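Local coordinates for protein phosphoribosylaminoimidazole carboxylase, ATPase subunit (Thermus thermophilus, PDB 3AW8) that probably catalyses the ATP-dependent carboxylation of 5-aminoimidazole ribonucleotide with bicarbonate to N5-carboxyaminoimidazole ribonucleotide in purine biosynthesis, at residues H324-A329 / V336-L341. Numbering follows the deposited sequence.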
loop_
_atom_site.group_PDB
_atom_site.type_symbol
_atom_site.label_atom_id
_atom_site.label_comp_id
_atom_site.label_asym_id
_atom_site.label_seq_id
_atom_site.Cartn_x
_atom_site.Cartn_y
_atom_site.Cartn_z
ATOM N N HIS A 324 7.987 6.619 4.027
ATOM C CA HIS A 324 7.323 7.037 2.794
ATOM C C HIS A 324 8.131 8.178 2.205
ATOM O O HIS A 324 8.082 9.298 2.708
ATOM C CB HIS A 324 5.892 7.501 3.075
ATOM C CG HIS A 324 4.928 6.379 3.302
ATOM N ND1 HIS A 324 4.201 5.802 2.281
ATOM C CD2 HIS A 324 4.606 5.695 4.426
ATOM C CE1 HIS A 324 3.474 4.811 2.767
ATOM N NE2 HIS A 324 3.703 4.724 4.066
ATOM N N TRP A 325 8.900 7.885 1.163
ATOM C CA TRP A 325 9.706 8.900 0.509
ATOM C C TRP A 325 8.930 9.300 -0.743
ATOM O O TRP A 325 8.586 8.448 -1.558
ATOM C CB TRP A 325 11.083 8.333 0.144
ATOM C CG TRP A 325 12.031 9.397 -0.297
ATOM C CD1 TRP A 325 12.565 9.567 -1.547
ATOM C CD2 TRP A 325 12.482 10.508 0.488
ATOM N NE1 TRP A 325 13.313 10.721 -1.587
ATOM C CE2 TRP A 325 13.277 11.317 -0.351
ATOM C CE3 TRP A 325 12.280 10.902 1.820
ATOM C CZ2 TRP A 325 13.870 12.497 0.096
ATOM C CZ3 TRP A 325 12.869 12.080 2.265
ATOM C CH2 TRP A 325 13.653 12.864 1.402
ATOM N N TYR A 326 8.652 10.585 -0.910
ATOM C CA TYR A 326 7.860 11.014 -2.058
ATOM C C TYR A 326 8.546 11.057 -3.414
ATOM O O TYR A 326 7.872 11.203 -4.434
ATOM C CB TYR A 326 7.215 12.372 -1.769
ATOM C CG TYR A 326 6.428 12.395 -0.480
ATOM C CD1 TYR A 326 5.795 11.240 -0.003
ATOM C CD2 TYR A 326 6.300 13.569 0.259
ATOM C CE1 TYR A 326 5.062 11.259 1.172
ATOM C CE2 TYR A 326 5.568 13.598 1.431
ATOM C CZ TYR A 326 4.951 12.439 1.882
ATOM O OH TYR A 326 4.201 12.471 3.035
ATOM N N GLY A 327 9.871 10.930 -3.435
ATOM C CA GLY A 327 10.586 10.972 -4.698
ATOM C C GLY A 327 10.875 12.383 -5.179
ATOM O O GLY A 327 11.350 12.578 -6.290
ATOM N N LYS A 328 10.585 13.371 -4.342
ATOM C CA LYS A 328 10.826 14.771 -4.682
ATOM C C LYS A 328 12.259 15.128 -4.307
ATOM O O LYS A 328 12.845 14.504 -3.425
ATOM C CB LYS A 328 9.841 15.667 -3.918
ATOM C CG LYS A 328 8.371 15.309 -4.186
ATOM C CD LYS A 328 7.386 15.907 -3.171
ATOM C CE LYS A 328 7.271 17.421 -3.273
ATOM N NZ LYS A 328 6.334 17.987 -2.256
ATOM N N ALA A 329 12.833 16.116 -4.989
ATOM C CA ALA A 329 14.197 16.552 -4.699
ATOM C C ALA A 329 14.163 17.336 -3.404
ATOM O O ALA A 329 13.298 18.190 -3.216
ATOM C CB ALA A 329 14.717 17.427 -5.814
ATOM N N VAL A 336 9.206 16.229 1.779
ATOM C CA VAL A 336 9.830 15.207 0.953
ATOM C C VAL A 336 9.482 13.790 1.346
ATOM O O VAL A 336 9.935 12.842 0.716
ATOM C CB VAL A 336 11.364 15.371 0.938
ATOM C CG1 VAL A 336 11.737 16.581 0.116
ATOM C CG2 VAL A 336 11.887 15.534 2.346
ATOM N N GLY A 337 8.667 13.644 2.381
ATOM C CA GLY A 337 8.256 12.320 2.799
ATOM C C GLY A 337 7.624 12.369 4.169
ATOM O O GLY A 337 7.331 13.440 4.690
ATOM N N HIS A 338 7.376 11.202 4.742
ATOM C CA HIS A 338 6.843 11.127 6.082
ATOM C C HIS A 338 7.095 9.716 6.629
ATOM O O HIS A 338 7.469 8.806 5.886
ATOM C CB HIS A 338 5.347 11.488 6.110
ATOM C CG HIS A 338 4.440 10.398 5.632
ATOM N ND1 HIS A 338 4.036 10.283 4.317
ATOM C CD2 HIS A 338 3.842 9.383 6.298
ATOM C CE1 HIS A 338 3.227 9.246 4.198
ATOM N NE2 HIS A 338 3.093 8.684 5.385
ATOM N N ILE A 339 6.911 9.552 7.933
ATOM C CA ILE A 339 7.113 8.269 8.586
ATOM C C ILE A 339 5.942 7.983 9.502
ATOM O O ILE A 339 5.632 8.780 10.377
ATOM C CB ILE A 339 8.380 8.272 9.470
ATOM C CG1 ILE A 339 9.619 8.569 8.627
ATOM C CG2 ILE A 339 8.513 6.931 10.182
ATOM C CD1 ILE A 339 10.856 8.784 9.461
ATOM N N THR A 340 5.284 6.851 9.308
ATOM C CA THR A 340 4.188 6.505 10.188
ATOM C C THR A 340 4.596 5.364 11.094
ATOM O O THR A 340 4.989 4.295 10.633
ATOM C CB THR A 340 2.928 6.110 9.425
ATOM O OG1 THR A 340 2.363 7.280 8.818
ATOM C CG2 THR A 340 1.905 5.489 10.383
ATOM N N LEU A 341 4.518 5.626 12.395
ATOM C CA LEU A 341 4.856 4.656 13.423
ATOM C C LEU A 341 3.547 4.126 13.967
ATOM O O LEU A 341 2.749 4.874 14.530
ATOM C CB LEU A 341 5.650 5.338 14.537
ATOM C CG LEU A 341 6.113 4.512 15.741
ATOM C CD1 LEU A 341 7.002 3.360 15.295
ATOM C CD2 LEU A 341 6.866 5.424 16.695
HETATM O O HOH W 1 11.027 13.104 -1.519
#
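His-324 and His-338 are paired by two antiparallel backbone hydrogen bonds, N to O each way, and their imidazoles lie side by side, pointing the same way. The planes are only 3° from parallel, yet slid apart so that they barely overlap; what lies over the His-338 face is the His-324 CB, 3.7 Å from the ring centroid. With CG between backbone N and carbonyl carbon (chi1 77°), the His-338 ring comes under that CB and beside the Tyr-326 phenol. Tyr-326 OH and His-338 ND1 are hydrogen-bonded at 2.5 Å, the hydroxyl arriving at the edge of the imidazole, the two rings rim to rim at 47°. The tyrosine ring itself lies flat over Gly-337, whose CA sits 3.3 Å from the ring centroid in a CH-pi contact.

On the sheet face away from the two histidines, Trp-325 has its indole alongside Val-336, Trp-325 CH2 touching Val-336 CG2 at 3.3 Å. The carbonyl O of Val-336 stands over one indole face, accepts from Tyr-326 N at 3.1 Å and takes a further hydrogen bond from a water that also accepts from Lys-328 N.

This is the hairpin of strands 321-325 and 335-343 in the C-terminal domain, with a classic bulge at Val-336 and Gly-337 opposite Leu-305. Leu-21 of the second subunit packs on Trp-325, while Met-13 of helix 9-18 touches Tyr-326 and His-338. His-324 NE2 is bonded to Glu-272, which with the phenol bond would help set the rotation of both imidazoles; that carboxylate would tend to stabilise positive charge on His-324, while nearby His-338 makes charge on both rings unlikely.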